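Local coordinates for CDA peptide synthetase I (Streptomyces coelicolor, PDB 5DU9), which is named as a peptide synthetase and is here represented by its condensation domain, one of the building blocks of modular peptide synthetases, at residues A[63-68]-A[75-80]; A[176-181]-A[372-377]; A[192-197]-A[303-308]. The protein carries 1 engineered substitution. All blocks are in the same frame, centred on the assembly; numbering follows the deposited sequence.

Interaction 1 (A[63-68]-A[75-80]); sequences LCSRFL and PYRAYC
R66 and L68 pair with A78 and Y76 through four backbone hydrogen bonds in an antiparallel ladder, the local axes 4.6 Å apart at closest approach and their N-to-C directions at 149°; beyond the last pair, C80 N donates a further hydrogen bond to C64 O, at 2.7 Å. S65 and F67 face Y79 and R77 in the non-hydrogen-bonded pairs, and C64 CB packs against CE1 of the Y79 ring. On this side R77 CG stands anti to the backbone N (chi1 -179°) and passes over the F67 ring, 4.3 Å from the centroid, a CH-pi contact. A bend at chi3 lets R77 NH1 donate a hydrogen bond to S65 OG, at 2.9 Å and somewhat out of the guanidinium plane. NH1 also forms a salt bridge with the E61 carboxylate, and the S65 hydroxyl is held in turn by E61 O. On the other face, the L68 CB lies 4.1 Å from the Y76 ring centroid, over the ring, while L68 CD1 comes within 3.5 Å of Y76 OH and also meets A78 CB. The extended R66 chain brings CD and NE alongside C80 SG, and its NH1 bonds to D133 O. This two-stranded beta hairpin lies with F67 against Q16 and P75 against H17 and W20 of helix 14-24, and with R77 against T194 and D195 at the start of helix 194-205.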
loop_
_atom_site.group_PDB
_atom_site.type_symbol
_atom_site.label_atom_id
_atom_site.label_comp_id
_atom_site.label_asym_id
_atom_site.label_seq_id
_atom_site.Cartn_x
_atom_site.Cartn_y
_atom_site.Cartn_z
ATOM N N LEU A 63 0.917 -9.251 -14.240
ATOM C CA LEU A 63 1.558 -10.408 -13.625
ATOM C C LEU A 63 2.199 -11.324 -14.661
ATOM O O LEU A 63 2.803 -12.333 -14.296
ATOM C CB LEU A 63 0.551 -11.202 -12.788
ATOM C CG LEU A 63 0.066 -10.528 -11.502
ATOM C CD1 LEU A 63 -1.028 -11.371 -10.856
ATOM C CD2 LEU A 63 1.212 -10.306 -10.525
ATOM N N CYS A 64 2.057 -10.974 -15.940
ATOM C CA CYS A 64 2.687 -11.713 -17.035
ATOM C C CYS A 64 3.730 -10.863 -17.739
ATOM O O CYS A 64 4.122 -11.163 -18.865
ATOM C CB CYS A 64 1.645 -12.163 -18.061
ATOM S SG CYS A 64 0.452 -13.341 -17.457
ATOM N N SER A 65 4.167 -9.797 -17.081
ATOM C CA SER A 65 5.012 -8.809 -17.728
ATOM C C SER A 65 6.451 -8.859 -17.239
ATOM O O SER A 65 6.733 -9.279 -16.115
ATOM C CB SER A 65 4.444 -7.408 -17.508
ATOM O OG SER A 65 3.226 -7.236 -18.212
ATOM N N ARG A 66 7.358 -8.439 -18.112
ATOM C CA ARG A 66 8.739 -8.189 -17.737
ATOM C C ARG A 66 9.130 -6.811 -18.241
ATOM O O ARG A 66 8.375 -6.181 -18.986
ATOM C CB ARG A 66 9.664 -9.257 -18.305
ATOM C CG ARG A 66 9.704 -9.317 -19.819
ATOM C CD ARG A 66 10.507 -10.523 -20.237
ATOM N NE ARG A 66 10.840 -10.536 -21.656
ATOM C CZ ARG A 66 11.983 -11.006 -22.151
ATOM N NH1 ARG A 66 12.919 -11.489 -21.345
ATOM N NH2 ARG A 66 12.196 -10.984 -23.458
ATOM N N PHE A 67 10.307 -6.348 -17.836
ATOM C CA PHE A 67 10.765 -5.013 -18.185
ATOM C C PHE A 67 12.157 -5.064 -18.792
ATOM O O PHE A 67 13.080 -5.650 -18.225
ATOM C CB PHE A 67 10.727 -4.115 -16.952
ATOM C CG PHE A 67 9.348 -3.958 -16.387
ATOM C CD1 PHE A 67 8.803 -4.944 -15.578
ATOM C CD2 PHE A 67 8.578 -2.850 -16.700
ATOM C CE1 PHE A 67 7.524 -4.821 -15.081
ATOM C CE2 PHE A 67 7.297 -2.719 -16.203
ATOM C CZ PHE A 67 6.770 -3.703 -15.390
ATOM N N LEU A 68 12.279 -4.449 -19.963
ATOM C CA LEU A 68 13.509 -4.462 -20.739
ATOM C C LEU A 68 13.906 -3.031 -21.073
ATOM O O LEU A 68 13.130 -2.104 -20.856
ATOM C CB LEU A 68 13.318 -5.278 -22.018
ATOM C CG LEU A 68 12.757 -6.690 -21.830
ATOM C CD1 LEU A 68 12.289 -7.259 -23.159
ATOM C CD2 LEU A 68 13.796 -7.600 -21.199
ATOM N N PRO A 75 13.422 2.206 -20.484
ATOM C CA PRO A 75 12.660 0.996 -20.157
ATOM C C PRO A 75 11.349 0.855 -20.924
ATOM O O PRO A 75 10.732 1.858 -21.288
ATOM C CB PRO A 75 12.377 1.161 -18.663
ATOM C CG PRO A 75 12.317 2.630 -18.470
ATOM C CD PRO A 75 13.348 3.204 -19.400
ATOM N N TYR A 76 10.942 -0.386 -21.168
ATOM C CA TYR A 76 9.606 -0.676 -21.667
ATOM C C TYR A 76 9.124 -1.987 -21.059
ATOM O O TYR A 76 9.915 -2.754 -20.511
ATOM C CB TYR A 76 9.577 -0.737 -23.200
ATOM C CG TYR A 76 10.374 -1.857 -23.843
ATOM C CD1 TYR A 76 9.810 -3.112 -24.046
ATOM C CD2 TYR A 76 11.674 -1.647 -24.283
ATOM C CE1 TYR A 76 10.528 -4.131 -24.652
ATOM C CE2 TYR A 76 12.399 -2.662 -24.894
ATOM C CZ TYR A 76 11.821 -3.900 -25.073
ATOM O OH TYR A 76 12.538 -4.911 -25.680
ATOM N N ARG A 77 7.818 -2.222 -21.141
ATOM C CA ARG A 77 7.217 -3.431 -20.599
ATOM C C ARG A 77 6.854 -4.393 -21.727
ATOM O O ARG A 77 6.303 -3.984 -22.748
ATOM C CB ARG A 77 5.976 -3.082 -19.771
ATOM C CG ARG A 77 5.285 -4.282 -19.147
ATOM C CD ARG A 77 4.095 -3.857 -18.302
ATOM N NE ARG A 77 3.068 -3.191 -19.101
ATOM C CZ ARG A 77 2.203 -3.822 -19.888
ATOM N NH1 ARG A 77 2.240 -5.146 -20.004
ATOM N NH2 ARG A 77 1.306 -3.129 -20.573
ATOM N N ALA A 78 7.178 -5.669 -21.529
ATOM C CA ALA A 78 6.880 -6.716 -22.500
ATOM C C ALA A 78 5.921 -7.741 -21.901
ATOM O O ALA A 78 6.103 -8.184 -20.769
ATOM C CB ALA A 78 8.161 -7.392 -22.957
ATOM N N TYR A 79 4.904 -8.109 -22.674
ATOM C CA TYR A 79 3.863 -9.031 -22.229
ATOM C C TYR A 79 4.207 -10.472 -22.604
ATOM O O TYR A 79 4.468 -10.769 -23.770
ATOM C CB TYR A 79 2.518 -8.615 -22.835
ATOM C CG TYR A 79 1.373 -9.581 -22.616
ATOM C CD1 TYR A 79 1.042 -10.029 -21.344
ATOM C CD2 TYR A 79 0.603 -10.019 -23.685
ATOM C CE1 TYR A 79 -0.012 -10.899 -21.145
ATOM C CE2 TYR A 79 -0.452 -10.887 -23.497
ATOM C CZ TYR A 79 -0.758 -11.324 -22.227
ATOM O OH TYR A 79 -1.811 -12.191 -22.043
ATOM N N CYS A 80 4.202 -11.353 -21.606
ATOM C CA CYS A 80 4.597 -12.750 -21.780
ATOM C C CYS A 80 3.573 -13.712 -21.182
ATOM O O CYS A 80 3.685 -14.083 -20.016
ATOM C CB CYS A 80 5.959 -12.995 -21.130
ATOM S SG CYS A 80 7.291 -11.949 -21.749
#

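Interaction 2 (A[176-181]-A[372-377])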
loop_
_atom_site.group_PDB
_atom_site.type_symbol
_atom_site.label_atom_id
_atom_site.label_comp_id
_atom_site.label_asym_id
_atom_site.label_seq_id
_atom_site.Cartn_x
_atom_site.Cartn_y
_atom_site.Cartn_z
ATOM N N VAL A 176 -12.448 -17.348 -9.522
ATOM C CA VAL A 176 -12.070 -18.501 -10.335
ATOM C C VAL A 176 -12.119 -19.783 -9.505
ATOM O O VAL A 176 -12.601 -20.812 -9.973
ATOM C CB VAL A 176 -10.661 -18.325 -10.942
ATOM C CG1 VAL A 176 -10.248 -19.559 -11.738
ATOM C CG2 VAL A 176 -10.619 -17.092 -11.839
ATOM N N TYR A 177 -11.624 -19.712 -8.272
ATOM C CA TYR A 177 -11.612 -20.870 -7.378
ATOM C C TYR A 177 -13.021 -21.399 -7.122
ATOM O O TYR A 177 -13.252 -22.613 -7.130
ATOM C CB TYR A 177 -10.941 -20.514 -6.048
ATOM C CG TYR A 177 -10.908 -21.657 -5.053
ATOM C CD1 TYR A 177 -9.940 -22.650 -5.139
ATOM C CD2 TYR A 177 -11.843 -21.741 -4.030
ATOM C CE1 TYR A 177 -9.903 -23.698 -4.232
ATOM C CE2 TYR A 177 -11.814 -22.785 -3.116
ATOM C CZ TYR A 177 -10.842 -23.760 -3.225
ATOM O OH TYR A 177 -10.805 -24.800 -2.323
ATOM N N ARG A 178 -13.965 -20.491 -6.892
ATOM C CA ARG A 178 -15.346 -20.894 -6.634
ATOM C C ARG A 178 -15.929 -21.629 -7.834
ATOM O O ARG A 178 -16.627 -22.631 -7.679
ATOM C CB ARG A 178 -16.219 -19.684 -6.290
ATOM C CG ARG A 178 -15.914 -19.052 -4.937
ATOM C CD ARG A 178 -17.010 -18.086 -4.509
ATOM N NE ARG A 178 -17.346 -17.111 -5.546
ATOM C CZ ARG A 178 -16.756 -15.927 -5.700
ATOM N NH1 ARG A 178 -15.774 -15.545 -4.889
ATOM N NH2 ARG A 178 -17.148 -15.118 -6.674
ATOM N N ALA A 179 -15.630 -21.132 -9.030
ATOM C CA ALA A 179 -16.132 -21.733 -10.260
ATOM C C ALA A 179 -15.564 -23.136 -10.460
ATOM O O ALA A 179 -16.299 -24.068 -10.789
ATOM C CB ALA A 179 -15.796 -20.851 -11.455
ATOM N N LEU A 180 -14.257 -23.284 -10.269
ATOM C CA LEU A 180 -13.613 -24.585 -10.412
ATOM C C LEU A 180 -14.157 -25.564 -9.373
ATOM O O LEU A 180 -14.274 -26.761 -9.636
ATOM C CB LEU A 180 -12.092 -24.459 -10.279
ATOM C CG LEU A 180 -11.355 -23.664 -11.364
ATOM C CD1 LEU A 180 -9.855 -23.649 -11.098
ATOM C CD2 LEU A 180 -11.637 -24.221 -12.753
ATOM N N ARG A 181 -14.499 -25.042 -8.200
ATOM C CA ARG A 181 -15.036 -25.861 -7.116
ATOM C C ARG A 181 -16.487 -26.273 -7.354
ATOM O O ARG A 181 -16.869 -27.406 -7.064
ATOM C CB ARG A 181 -14.929 -25.108 -5.790
ATOM C CG ARG A 181 -13.528 -25.084 -5.204
ATOM C CD ARG A 181 -13.173 -26.421 -4.581
ATOM N NE ARG A 181 -14.083 -26.757 -3.490
ATOM C CZ ARG A 181 -14.318 -27.991 -3.056
ATOM N NH1 ARG A 181 -13.715 -29.032 -3.618
ATOM N NH2 ARG A 181 -15.167 -28.186 -2.057
ATOM N N PRO A 372 -14.385 -9.019 2.799
ATOM C CA PRO A 372 -13.799 -10.350 2.986
ATOM C C PRO A 372 -13.877 -11.184 1.707
ATOM O O PRO A 372 -14.922 -11.231 1.057
ATOM C CB PRO A 372 -14.649 -10.943 4.106
ATOM C CG PRO A 372 -15.071 -9.765 4.905
ATOM C CD PRO A 372 -15.262 -8.644 3.923
ATOM N N VAL A 373 -12.762 -11.809 1.344
ATOM C CA VAL A 373 -12.667 -12.559 0.100
ATOM C C VAL A 373 -13.349 -13.916 0.250
ATOM O O VAL A 373 -13.002 -14.699 1.131
ATOM C CB VAL A 373 -11.189 -12.738 -0.322
ATOM C CG1 VAL A 373 -11.070 -13.597 -1.568
ATOM C CG2 VAL A 373 -10.545 -11.379 -0.561
ATOM N N ASP A 374 -14.313 -14.190 -0.624
ATOM C CA ASP A 374 -15.160 -15.373 -0.494
ATOM C C ASP A 374 -14.671 -16.532 -1.359
ATOM O O ASP A 374 -14.755 -16.484 -2.585
ATOM C CB ASP A 374 -16.605 -15.024 -0.864
ATOM C CG ASP A 374 -17.566 -16.176 -0.636
ATOM O OD1 ASP A 374 -17.237 -17.089 0.152
ATOM O OD2 ASP A 374 -18.658 -16.167 -1.243
ATOM N N PHE A 375 -14.172 -17.582 -0.712
ATOM C CA PHE A 375 -13.695 -18.762 -1.422
ATOM C C PHE A 375 -14.766 -19.852 -1.482
ATOM O O PHE A 375 -14.461 -21.023 -1.713
ATOM C CB PHE A 375 -12.424 -19.299 -0.758
ATOM C CG PHE A 375 -11.215 -18.445 -1.002
ATOM C CD1 PHE A 375 -10.474 -18.594 -2.161
ATOM C CD2 PHE A 375 -10.824 -17.491 -0.076
ATOM C CE1 PHE A 375 -9.359 -17.804 -2.395
ATOM C CE2 PHE A 375 -9.712 -16.699 -0.306
ATOM C CZ PHE A 375 -8.981 -16.860 -1.468
ATOM N N GLY A 376 -16.020 -19.459 -1.279
ATOM C CA GLY A 376 -17.138 -20.384 -1.363
ATOM C C GLY A 376 -17.345 -21.135 -0.064
ATOM O O GLY A 376 -17.549 -22.350 -0.056
ATOM N N GLY A 377 -17.301 -20.397 1.041
ATOM C CA GLY A 377 -17.380 -20.969 2.371
ATOM C C GLY A 377 -16.292 -20.354 3.227
ATOM O O GLY A 377 -16.572 -19.502 4.073
#
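R178 and Y177 both meet the 374-376 turn, R178 through a hydrogen bond and Y177 through its ring, and F375 is the third large contributor. The R178 chain first lies along the turn, its CD 3.6 Å from G376 N, then bends at chi3 (-51°) so that NH1 comes back to D374 O. The R178 NH1 to D374 O bond is 2.7 Å long, with the acceptor in the guanidinium plane and the donor in the carbonyl plane, an alignment that favours this rotation of the guanidinium. D374 OD1 accepts from G376 N at 3.0 Å, closing an Asx turn, with G377 N adding a weak second bond. D374 OD2 stays 4.6 Å from R178 NE and well out of the guanidinium plane, so the opposite charges probably help only at a distance. Y177, with CG anti to its own N (chi1 179°), sends its ring to F375. The edge of F375 is turned toward the face of Y177 in an offset edge-to-face pair, centroids 5.9 Å apart and planes at 75°. F375 O sits at the tyrosine edge, 3.5 Å from Y177 CE2, and the Y177 OH bonds to D45 N. The contact thus joins helix 163-182 to the end of outermost strand 373-374, and F375, just after the strand, also packs on A174 of that helix and on L38 and I40 of strand 33-40.

Interaction 3 (A[192-197]-A[303-308])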
loop_
_atom_site.group_PDB
_atom_site.type_symbol
_atom_site.label_atom_id
_atom_site.label_comp_id
_atom_site.label_asym_id
_atom_site.label_seq_id
_atom_site.Cartn_x
_atom_site.Cartn_y
_atom_site.Cartn_z
ATOM N N GLY A 192 -9.167 -3.954 -16.854
ATOM C CA GLY A 192 -8.987 -2.905 -17.840
ATOM C C GLY A 192 -7.663 -3.010 -18.573
ATOM O O GLY A 192 -6.919 -3.978 -18.406
ATOM N N ASP A 193 -7.372 -1.999 -19.386
ATOM C CA ASP A 193 -6.214 -2.015 -20.273
ATOM C C ASP A 193 -5.138 -1.031 -19.833
ATOM O O ASP A 193 -5.401 0.155 -19.643
ATOM C CB ASP A 193 -6.644 -1.698 -21.705
ATOM C CG ASP A 193 -5.483 -1.703 -22.669
ATOM O OD1 ASP A 193 -5.028 -2.804 -23.044
ATOM O OD2 ASP A 193 -5.017 -0.610 -23.045
ATOM N N THR A 194 -3.916 -1.532 -19.694
ATOM C CA THR A 194 -2.808 -0.722 -19.206
ATOM C C THR A 194 -2.401 0.344 -20.222
ATOM O O THR A 194 -2.119 1.479 -19.848
ATOM C CB THR A 194 -1.586 -1.596 -18.869
ATOM O OG1 THR A 194 -1.953 -2.567 -17.880
ATOM C CG2 THR A 194 -0.441 -0.748 -18.332
ATOM N N ASP A 195 -2.369 -0.015 -21.502
ATOM C CA ASP A 195 -1.947 0.933 -22.530
ATOM C C ASP A 195 -2.814 2.189 -22.503
ATOM O O ASP A 195 -2.305 3.300 -22.618
ATOM C CB ASP A 195 -1.996 0.296 -23.922
ATOM C CG ASP A 195 -0.848 -0.671 -24.171
ATOM O OD1 ASP A 195 0.218 -0.528 -23.538
ATOM O OD2 ASP A 195 -1.008 -1.568 -25.024
ATOM N N ARG A 196 -4.122 2.015 -22.340
ATOM C CA ARG A 196 -5.024 3.160 -22.299
ATOM C C ARG A 196 -4.811 3.986 -21.033
ATOM O O ARG A 196 -4.928 5.211 -21.062
ATOM C CB ARG A 196 -6.482 2.708 -22.394
ATOM C CG ARG A 196 -6.911 2.324 -23.796
ATOM C CD ARG A 196 -8.420 2.172 -23.888
ATOM N NE ARG A 196 -8.852 0.812 -23.575
ATOM C CZ ARG A 196 -9.909 0.495 -22.829
ATOM N NH1 ARG A 196 -10.667 1.436 -22.279
ATOM N NH2 ARG A 196 -10.203 -0.781 -22.626
ATOM N N MET A 197 -4.503 3.313 -19.927
ATOM C CA MET A 197 -4.218 3.989 -18.664
ATOM C C MET A 197 -2.956 4.844 -18.806
ATOM O O MET A 197 -2.917 5.998 -18.377
ATOM C CB MET A 197 -4.069 2.961 -17.530
ATOM C CG MET A 197 -3.882 3.561 -16.140
ATOM S SD MET A 197 -4.112 2.349 -14.808
ATOM C CE MET A 197 -2.776 1.197 -15.128
ATOM N N ARG A 303 -9.418 2.171 -12.913
ATOM C CA ARG A 303 -9.795 1.629 -11.612
ATOM C C ARG A 303 -9.704 0.103 -11.548
ATOM O O ARG A 303 -9.435 -0.454 -10.482
ATOM C CB ARG A 303 -11.210 2.078 -11.241
ATOM C CG ARG A 303 -11.258 3.485 -10.654
ATOM C CD ARG A 303 -12.585 3.776 -9.974
ATOM N NE ARG A 303 -13.691 3.856 -10.926
ATOM C CZ ARG A 303 -14.010 4.947 -11.617
ATOM N NH1 ARG A 303 -13.307 6.064 -11.478
ATOM N NH2 ARG A 303 -15.037 4.920 -12.456
ATOM N N ILE A 304 -9.892 -0.565 -12.683
ATOM C CA ILE A 304 -9.918 -2.032 -12.713
ATOM C C ILE A 304 -8.758 -2.637 -13.506
ATOM O O ILE A 304 -8.850 -3.765 -13.977
ATOM C CB ILE A 304 -11.248 -2.553 -13.301
ATOM C CG1 ILE A 304 -11.460 -2.025 -14.724
ATOM C CG2 ILE A 304 -12.405 -2.146 -12.401
ATOM C CD1 ILE A 304 -12.556 -2.742 -15.492
ATOM N N THR A 305 -7.662 -1.894 -13.633
ATOM C CA THR A 305 -6.477 -2.390 -14.329
ATOM C C THR A 305 -5.377 -2.743 -13.329
ATOM O O THR A 305 -4.740 -1.851 -12.780
ATOM C CB THR A 305 -5.941 -1.353 -15.335
ATOM O OG1 THR A 305 -6.963 -1.041 -16.291
ATOM C CG2 THR A 305 -4.722 -1.889 -16.076
ATOM N N PRO A 306 -5.148 -4.047 -13.089
ATOM C CA PRO A 306 -4.051 -4.394 -12.181
ATOM C C PRO A 306 -2.720 -3.844 -12.680
ATOM O O PRO A 306 -2.421 -3.917 -13.871
ATOM C CB PRO A 306 -4.062 -5.924 -12.180
ATOM C CG PRO A 306 -5.466 -6.285 -12.548
ATOM C CD PRO A 306 -5.894 -5.238 -13.530
ATOM N N GLY A 307 -1.937 -3.276 -11.774
ATOM C CA GLY A 307 -0.704 -2.629 -12.163
ATOM C C GLY A 307 -0.113 -1.851 -11.011
ATOM O O GLY A 307 -0.394 -2.130 -9.848
ATOM N N MET A 308 0.726 -0.881 -11.356
ATOM C CA MET A 308 1.374 -0.014 -10.391
ATOM C C MET A 308 1.248 1.417 -10.893
ATOM O O MET A 308 1.924 1.800 -11.847
ATOM C CB MET A 308 2.842 -0.416 -10.215
ATOM C CG MET A 308 3.723 0.629 -9.553
ATOM S SD MET A 308 3.033 1.275 -8.023
ATOM C CE MET A 308 4.498 1.983 -7.264
HETATM O O HOH W 1 -0.693 -2.618 -15.483
#
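T305 meets G192, T194 and M197 through two branches of one side chain that chi1 (-59°) sends different ways: OG1 lies anti to the carbonyl carbon and comes up against the G192 backbone, while CG2, anti to the backbone N, enters the start of the helix beside T194. M197 extends through chi1 and chi2 and then turns at chi3 (63°), which brings CE tip to tip with T305, 3.8 Å from CG2. On the polar branch, T305 OG1 is 3.1 Å from G192 C; its hydrogen-bond partner is N301 O, which holds the hydroxyl in place against the glycine. N301 also receives D193 N on its side-chain oxygen, so a single residue ties both segments together. T305 CG2 is 3.4 Å from T194 OG1. T194 OG1 is hydrogen-bonded, at 2.7 Å, to a water that donates to P306 O, also at 2.7 Å, and so bridges the helix start to the loop. The one direct hydrogen bond between the segments runs from G192 N to I304 O, 2.9 Å, with the donor well above the carbonyl plane; I304 CG1 and CD1 lie close to the same nitrogen. D193 is the N-cap of the helix, its OD2 accepting from R196 N at 2.9 Å. The contact fastens the start of helix 194-205 to the loop between helix 300-303 and strand 311-318. M197 also touches A302 and V309, and farther along the loop M308 packs on A15, Q16 and V19 of helix 14-24 and on H158.

Interactions 1 and 3 are neighbours, their centres 14 Å apart, and they meet where R77 NH2 packs against T194 CB at 3.7 Å, setting the hairpin against the first turn of helix 194-205. Interaction 2 stands apart, 29 Å from interaction 1 and 24 Å from interaction 3 between centres, though interaction 3 is nested inside the chain loop closed by interaction 2 and helix 163-182 is followed directly by helix 194-205. Interaction 3 comes nearest the bound (2S)-2-amino-N-butyl-propanamide: M308 touches it and belongs to its pocket with H158, R312 and others, while the side chains of M197 (interaction 3) and F67 (interaction 1) lie about 13 and 12 Å from the ligand.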